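Local coordinates for group 3 allergen SMIPP-S Yv6023A04 (Sarcoptes scabiei type hominis, PDB 3H7O), which is an inactivated paralogue of the trypsin-like serine proteases, keeping their fold but probably lacking the peptidase activity that the family is generally assigned, at residues A[54-57]-A[61-64]; A[66-71]-A[98-103]; A[154-157]-A[163-166]. The protein carries 3 engineered substitutions. All coordinates share one frame; numbering follows the deposited sequence.

Contacts 1 and 2 sit side by side in the N-terminal beta barrel of the chymotrypsin-like fold, their centres 10 Å apart, and strands 54-57 and 68-78 tie them together as antiparallel neighbours. Two probable hydrogen bonds join them, Ile55 O to Asp70 N at 2.7 Å and Tyr57 O to Lys68 N at 2.8 Å, while Tyr57 CE2 packs on Leu99 CD2. Contact 3 lies on the opposite side of the chain's centre, its own centre 33 Å from contact 1 and 36 Å from contact 2; nearest atoms are about 23 and 26 Å away. In this family the active-site cleft runs between the two barrels.

Contact 1: residues A[54-57]-A[61-64]; sequences VIQY and NLWE
A single buried glutamine makes all of the strand's side of the contact: the side chain of Gln56 leaves strand 54-57 and delivers its amide to the backbone carbonyl of Leu62, in the loop that leads on to the next strand. The strand belongs to the closed six-stranded N-terminal barrel of the chymotrypsin-like fold, between strands 68-78 and 14-19, and the contact ties it to the loop that follows it. Glutamine suits the place because it is long enough to reach the loop and can both give and accept hydrogen bonds. With CG anti to the backbone N (chi1 -176°) and the chain extended beyond it, the amide is carried well away from the strand. Gln56 NE2 then donates to Leu62 O over 3.0 Å, an almost straight bond at 163°, and the acceptor lies close to the plane of the amide. NE2 also donates to Pro66 O, and OE1 accepts from Arg18 NE, its strongest polar partner; bonds at both ends of the group should fix which way round it sits. Leu62 supplies the apolar half. Its CD2 methyl rests against Gln56 OE1 at 3.6 Å and Gln56 CD at 3.7 Å, the two side chains crossing at a slant, and a branched leucine can set a methyl against the amide while its own carbonyl accepts the hydrogen bond.

The loop keeps its shape through Asn61, whose short amide can fold back on the chain that follows. ND2 is held by Asp141 and Pro137, and Asn61 OD1 closes an Asx turn with Trp63 N at 2.9 Å. The same Asn61 OD1 receives Glu64 N at 2.8 Å along a nearly linear bond, the two donors arriving from opposite faces of its carboxamide plane.

Contact 2: residues A[66-71]-A[98-103]; sequences PGKSDP and PLKLDG
Leu99 CD2 meets Asp70 CB at 3.8 Å, one of two van der Waals touches in the contact, so the leucine, while buried against Ile32 and Tyr57, also backs the stem of the aspartate. Farther along, Lys68 CE lies 4.1 Å from Lys100 CB, and the two chains cross at about a right angle. Long methylene chains suit this place because they can pack here while the end of Lys100 leads away and Lys68 carries its ammonium to Glu58, Lys68 NZ and Lys100 NZ being 6.1 Å apart.

Close polar approaches without a bond form a second kind. Asp70 CG stands anti to its own N (chi1 -167°), which sets OD2 3.4 Å from Pro98 C; Leu99 N is 3.5 Å from that OD2, but the angle is too poor for a hydrogen bond. Asp70 OD1 receives a weak bond from Tyr72 N.

Strand 68-78 belongs to the N-terminal barrel of the chymotrypsin-like fold, and 98-103 lies early in the long connection to the second barrel. The connection bends at Lys100, the centre of an inverse gamma turn with a weak Leu101 N to Leu99 O bond of 3.0 Å.

Charge and water make the third kind. Lys68 NZ forms its salt bridge with Glu58. A water donates to Asp102 OD2 at 2.7 Å and accepts weakly from Lys68 NZ at 3.4 Å.

Contact 3: residues A[154-157]-A[163-166]; sequences ECRT and FLSL
Arg156 sets CG anti to its carbonyl carbon (chi1 -79°) and stays extended as far as NE, and a turn about the CD-NE bond (chi4 83°) then presents the guanidinium edge to the chain of 163-166. Two neighbouring carbonyls meet that edge. Arg156 NE donates to Leu164 O over 3.0 Å, somewhat bent at 145°, while Arg156 NH1 reaches Ser165 O at 2.8 Å almost straight. In both bonds the donor stands above the carbonyl plane. The aliphatic part is used as well: Arg156 CG packs on Leu164 CD1 at 3.8 Å, and the same methyl lies 4.2 Å from Cys155 SG.

Helix 152-159 precedes strand 168-172 in the second barrel of the chymotrypsin-like fold, and the Cys155-Cys170 disulfide joins helix to strand. Leucine suits position 164, where an apolar side chain is buried against the sulfur and Phe200, and arginine suits 156 because its length carries the head from the helix to the loop and its head offers several N-H groups. Since the two bonded partners are neutral carbonyls and Asp153 gives only a long, weak ion pair, the arginine seems to act here mainly as a multiple hydrogen-bond donor, holding the loop to the helix beside the covalent link.

Contact 1: residues A[54-57]-A[61-64]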
# COMPACT_ATOMS: atom_id res chain seq x y z
N VAL A 54 -11.64 -2.92 8.29
CA VAL A 54 -12.57 -2.34 7.31
C VAL A 54 -11.81 -1.84 6.08
O VAL A 54 -10.77 -1.18 6.20
CB VAL A 54 -13.42 -1.18 7.92
CG1 VAL A 54 -14.38 -0.60 6.90
CG2 VAL A 54 -14.20 -1.66 9.14
N ILE A 55 -12.34 -2.16 4.91
CA ILE A 55 -11.80 -1.65 3.65
C ILE A 55 -12.66 -0.50 3.16
O ILE A 55 -13.84 -0.69 2.86
CB ILE A 55 -11.76 -2.74 2.54
CG1 ILE A 55 -10.98 -3.99 3.00
CG2 ILE A 55 -11.21 -2.17 1.21
CD1 ILE A 55 -9.53 -3.75 3.36
N GLN A 56 -12.07 0.69 3.08
CA GLN A 56 -12.74 1.86 2.52
C GLN A 56 -12.25 2.07 1.09
O GLN A 56 -11.04 2.14 0.83
CB GLN A 56 -12.49 3.11 3.37
CG GLN A 56 -13.26 4.36 2.89
CD GLN A 56 -13.23 5.52 3.88
OE1 GLN A 56 -12.60 5.45 4.94
NE2 GLN A 56 -13.92 6.60 3.53
N TYR A 57 -13.19 2.16 0.16
CA TYR A 57 -12.86 2.26 -1.26
C TYR A 57 -13.73 3.28 -1.99
O TYR A 57 -14.69 3.79 -1.43
CB TYR A 57 -12.89 0.87 -1.93
CG TYR A 57 -14.20 0.09 -1.89
CD1 TYR A 57 -14.89 -0.20 -3.07
CD2 TYR A 57 -14.73 -0.38 -0.69
CE1 TYR A 57 -16.08 -0.94 -3.05
CE2 TYR A 57 -15.92 -1.11 -0.66
CZ TYR A 57 -16.59 -1.39 -1.85
OH TYR A 57 -17.77 -2.11 -1.83
N ASN A 61 -11.61 11.43 -0.61
CA ASN A 61 -11.28 11.97 0.70
C ASN A 61 -11.99 11.12 1.74
O ASN A 61 -13.21 10.98 1.69
CB ASN A 61 -11.68 13.45 0.82
CG ASN A 61 -11.34 14.04 2.18
OD1 ASN A 61 -11.93 13.67 3.20
ND2 ASN A 61 -10.40 14.97 2.20
N LEU A 62 -11.22 10.54 2.67
CA LEU A 62 -11.76 9.56 3.62
C LEU A 62 -12.95 10.06 4.45
O LEU A 62 -13.81 9.27 4.86
CB LEU A 62 -10.66 9.02 4.53
CG LEU A 62 -9.52 8.24 3.85
CD1 LEU A 62 -8.58 7.65 4.89
CD2 LEU A 62 -10.07 7.14 2.94
N TRP A 63 -13.00 11.38 4.67
CA TRP A 63 -14.10 12.02 5.39
C TRP A 63 -15.17 12.57 4.45
O TRP A 63 -16.35 12.24 4.58
CB TRP A 63 -13.57 13.15 6.27
CG TRP A 63 -12.76 12.72 7.46
CD1 TRP A 63 -12.54 11.45 7.90
CD2 TRP A 63 -12.10 13.59 8.39
NE1 TRP A 63 -11.76 11.46 9.03
CE2 TRP A 63 -11.48 12.76 9.36
CE3 TRP A 63 -11.97 14.98 8.50
CZ2 TRP A 63 -10.73 13.28 10.42
CZ3 TRP A 63 -11.22 15.50 9.56
CH2 TRP A 63 -10.62 14.65 10.50
N GLU A 64 -14.73 13.42 3.51
CA GLU A 64 -15.64 14.24 2.70
C GLU A 64 -16.24 13.54 1.48
O GLU A 64 -17.33 13.91 1.03
CB GLU A 64 -14.94 15.53 2.28
CG GLU A 64 -14.54 16.40 3.46
CD GLU A 64 -14.02 17.75 3.04
OE1 GLU A 64 -13.04 17.81 2.26
OE2 GLU A 64 -14.60 18.76 3.49

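Contact 2: residues A[66-71]-A[98-103]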
# COMPACT_ATOMS: atom_id res chain seq x y z
N PRO A 66 -16.52 9.76 1.24
CA PRO A 66 -16.14 8.50 1.90
C PRO A 66 -16.26 7.24 1.04
O PRO A 66 -15.72 6.20 1.43
CB PRO A 66 -17.11 8.43 3.09
CG PRO A 66 -18.31 9.19 2.64
CD PRO A 66 -17.77 10.31 1.80
N GLY A 67 -16.94 7.34 -0.10
CA GLY A 67 -17.11 6.21 -1.01
C GLY A 67 -17.87 5.05 -0.38
O GLY A 67 -19.00 5.22 0.09
N LYS A 68 -17.25 3.88 -0.37
CA LYS A 68 -17.85 2.68 0.21
C LYS A 68 -16.96 2.06 1.28
O LYS A 68 -15.75 2.31 1.30
CB LYS A 68 -18.11 1.64 -0.89
CG LYS A 68 -19.18 2.03 -1.88
CD LYS A 68 -19.28 1.00 -2.98
CE LYS A 68 -20.63 1.08 -3.67
NZ LYS A 68 -20.76 2.32 -4.48
N SER A 69 -17.55 1.24 2.14
CA SER A 69 -16.79 0.51 3.15
C SER A 69 -17.24 -0.94 3.28
O SER A 69 -18.44 -1.23 3.40
CB SER A 69 -16.87 1.22 4.51
OG SER A 69 -16.21 2.47 4.45
N ASP A 70 -16.27 -1.85 3.24
CA ASP A 70 -16.52 -3.28 3.36
C ASP A 70 -15.95 -3.78 4.68
O ASP A 70 -14.73 -3.92 4.81
CB ASP A 70 -15.88 -4.02 2.18
CG ASP A 70 -16.35 -5.45 2.05
OD1 ASP A 70 -16.75 -6.06 3.07
OD2 ASP A 70 -16.31 -5.98 0.92
N PRO A 71 -16.82 -4.03 5.68
CA PRO A 71 -16.41 -4.51 7.00
C PRO A 71 -16.43 -6.04 7.13
O PRO A 71 -16.72 -6.56 8.21
CB PRO A 71 -17.48 -3.92 7.91
CG PRO A 71 -18.71 -3.99 7.06
CD PRO A 71 -18.26 -3.70 5.65
N PRO A 98 -18.09 -9.50 -0.99
CA PRO A 98 -17.17 -8.90 -1.96
C PRO A 98 -17.28 -7.39 -2.06
O PRO A 98 -18.33 -6.82 -1.75
CB PRO A 98 -17.58 -9.55 -3.28
CG PRO A 98 -19.02 -9.88 -3.11
CD PRO A 98 -19.23 -10.17 -1.64
N LEU A 99 -16.20 -6.74 -2.48
CA LEU A 99 -16.24 -5.32 -2.83
C LEU A 99 -17.19 -5.12 -4.00
O LEU A 99 -17.20 -5.93 -4.93
CB LEU A 99 -14.85 -4.81 -3.22
CG LEU A 99 -13.68 -4.95 -2.25
CD1 LEU A 99 -12.36 -4.64 -2.95
CD2 LEU A 99 -13.86 -4.05 -1.03
N LYS A 100 -18.00 -4.07 -3.94
CA LYS A 100 -18.92 -3.72 -5.02
C LYS A 100 -18.18 -2.92 -6.09
O LYS A 100 -18.33 -1.69 -6.20
CB LYS A 100 -20.11 -2.92 -4.49
CG LYS A 100 -21.04 -3.69 -3.56
CD LYS A 100 -22.29 -2.89 -3.23
CE LYS A 100 -23.28 -2.88 -4.39
NZ LYS A 100 -24.62 -2.38 -3.97
N LEU A 101 -17.37 -3.61 -6.89
CA LEU A 101 -16.57 -2.97 -7.93
C LEU A 101 -17.47 -2.45 -9.05
O LEU A 101 -18.36 -3.16 -9.53
CB LEU A 101 -15.52 -3.93 -8.48
CG LEU A 101 -14.57 -4.63 -7.50
CD1 LEU A 101 -13.64 -5.57 -8.25
CD2 LEU A 101 -13.78 -3.63 -6.67
N ASP A 102 -17.26 -1.20 -9.44
CA ASP A 102 -18.04 -0.59 -10.50
C ASP A 102 -17.20 -0.39 -11.76
O ASP A 102 -17.69 0.12 -12.77
CB ASP A 102 -18.64 0.74 -10.02
CG ASP A 102 -17.59 1.81 -9.75
OD1 ASP A 102 -16.37 1.53 -9.88
OD2 ASP A 102 -17.98 2.95 -9.41
N GLY A 103 -15.93 -0.78 -11.69
CA GLY A 103 -14.98 -0.64 -12.80
C GLY A 103 -14.60 0.79 -13.12
O GLY A 103 -13.98 1.06 -14.15
O HOH W 1 -19.77 3.56 -7.54

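Contact 3: residues A[154-157]-A[163-166]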
# COMPACT_ATOMS: atom_id res chain seq x y z
N GLU A 154 22.59 1.65 -3.39
CA GLU A 154 22.70 3.04 -2.95
C GLU A 154 21.65 3.37 -1.88
O GLU A 154 21.94 4.06 -0.90
CB GLU A 154 22.57 3.96 -4.17
CG GLU A 154 22.40 5.45 -3.89
CD GLU A 154 22.43 6.29 -5.15
OE1 GLU A 154 23.36 6.10 -5.97
OE2 GLU A 154 21.53 7.14 -5.33
N CYS A 155 20.43 2.88 -2.08
CA CYS A 155 19.35 3.07 -1.12
C CYS A 155 19.62 2.33 0.19
O CYS A 155 19.32 2.85 1.27
CB CYS A 155 18.01 2.61 -1.73
SG CYS A 155 16.59 2.65 -0.60
N ARG A 156 20.20 1.13 0.11
CA ARG A 156 20.53 0.36 1.31
C ARG A 156 21.60 1.03 2.19
O ARG A 156 21.49 1.01 3.41
CB ARG A 156 20.91 -1.09 0.98
CG ARG A 156 19.71 -1.98 0.72
CD ARG A 156 19.98 -3.45 1.05
NE ARG A 156 19.03 -4.35 0.37
CZ ARG A 156 19.17 -4.77 -0.88
NH1 ARG A 156 18.27 -5.59 -1.41
NH2 ARG A 156 20.21 -4.38 -1.61
N THR A 157 22.62 1.63 1.57
CA THR A 157 23.64 2.34 2.35
C THR A 157 23.06 3.56 3.06
O THR A 157 23.47 3.89 4.17
CB THR A 157 24.94 2.66 1.54
OG1 THR A 157 25.75 3.60 2.26
CG2 THR A 157 24.64 3.24 0.18
N PHE A 163 17.81 -3.06 8.13
CA PHE A 163 17.83 -4.13 7.14
C PHE A 163 16.74 -3.93 6.09
O PHE A 163 15.57 -3.71 6.41
CB PHE A 163 17.69 -5.52 7.78
CG PHE A 163 17.58 -6.64 6.78
CD1 PHE A 163 18.72 -7.18 6.20
CD2 PHE A 163 16.34 -7.14 6.40
CE1 PHE A 163 18.63 -8.21 5.26
CE2 PHE A 163 16.23 -8.17 5.46
CZ PHE A 163 17.39 -8.70 4.89
N LEU A 164 17.15 -4.02 4.83
CA LEU A 164 16.21 -4.08 3.71
C LEU A 164 16.44 -5.37 2.95
O LEU A 164 17.58 -5.69 2.61
CB LEU A 164 16.40 -2.88 2.77
CG LEU A 164 16.14 -1.47 3.29
CD1 LEU A 164 16.50 -0.47 2.21
CD2 LEU A 164 14.69 -1.30 3.71
N SER A 165 15.36 -6.09 2.68
CA SER A 165 15.42 -7.38 1.99
C SER A 165 15.75 -7.27 0.50
O SER A 165 15.89 -6.17 -0.05
CB SER A 165 14.08 -8.11 2.16
OG SER A 165 13.10 -7.53 1.32
N LEU A 166 15.87 -8.43 -0.14
CA LEU A 166 16.07 -8.54 -1.57
C LEU A 166 14.80 -8.18 -2.35
O LEU A 166 14.86 -7.84 -3.53
CB LEU A 166 16.51 -9.96 -1.94
CG LEU A 166 17.92 -10.38 -1.50
CD1 LEU A 166 18.07 -11.90 -1.52
CD2 LEU A 166 18.97 -9.72 -2.38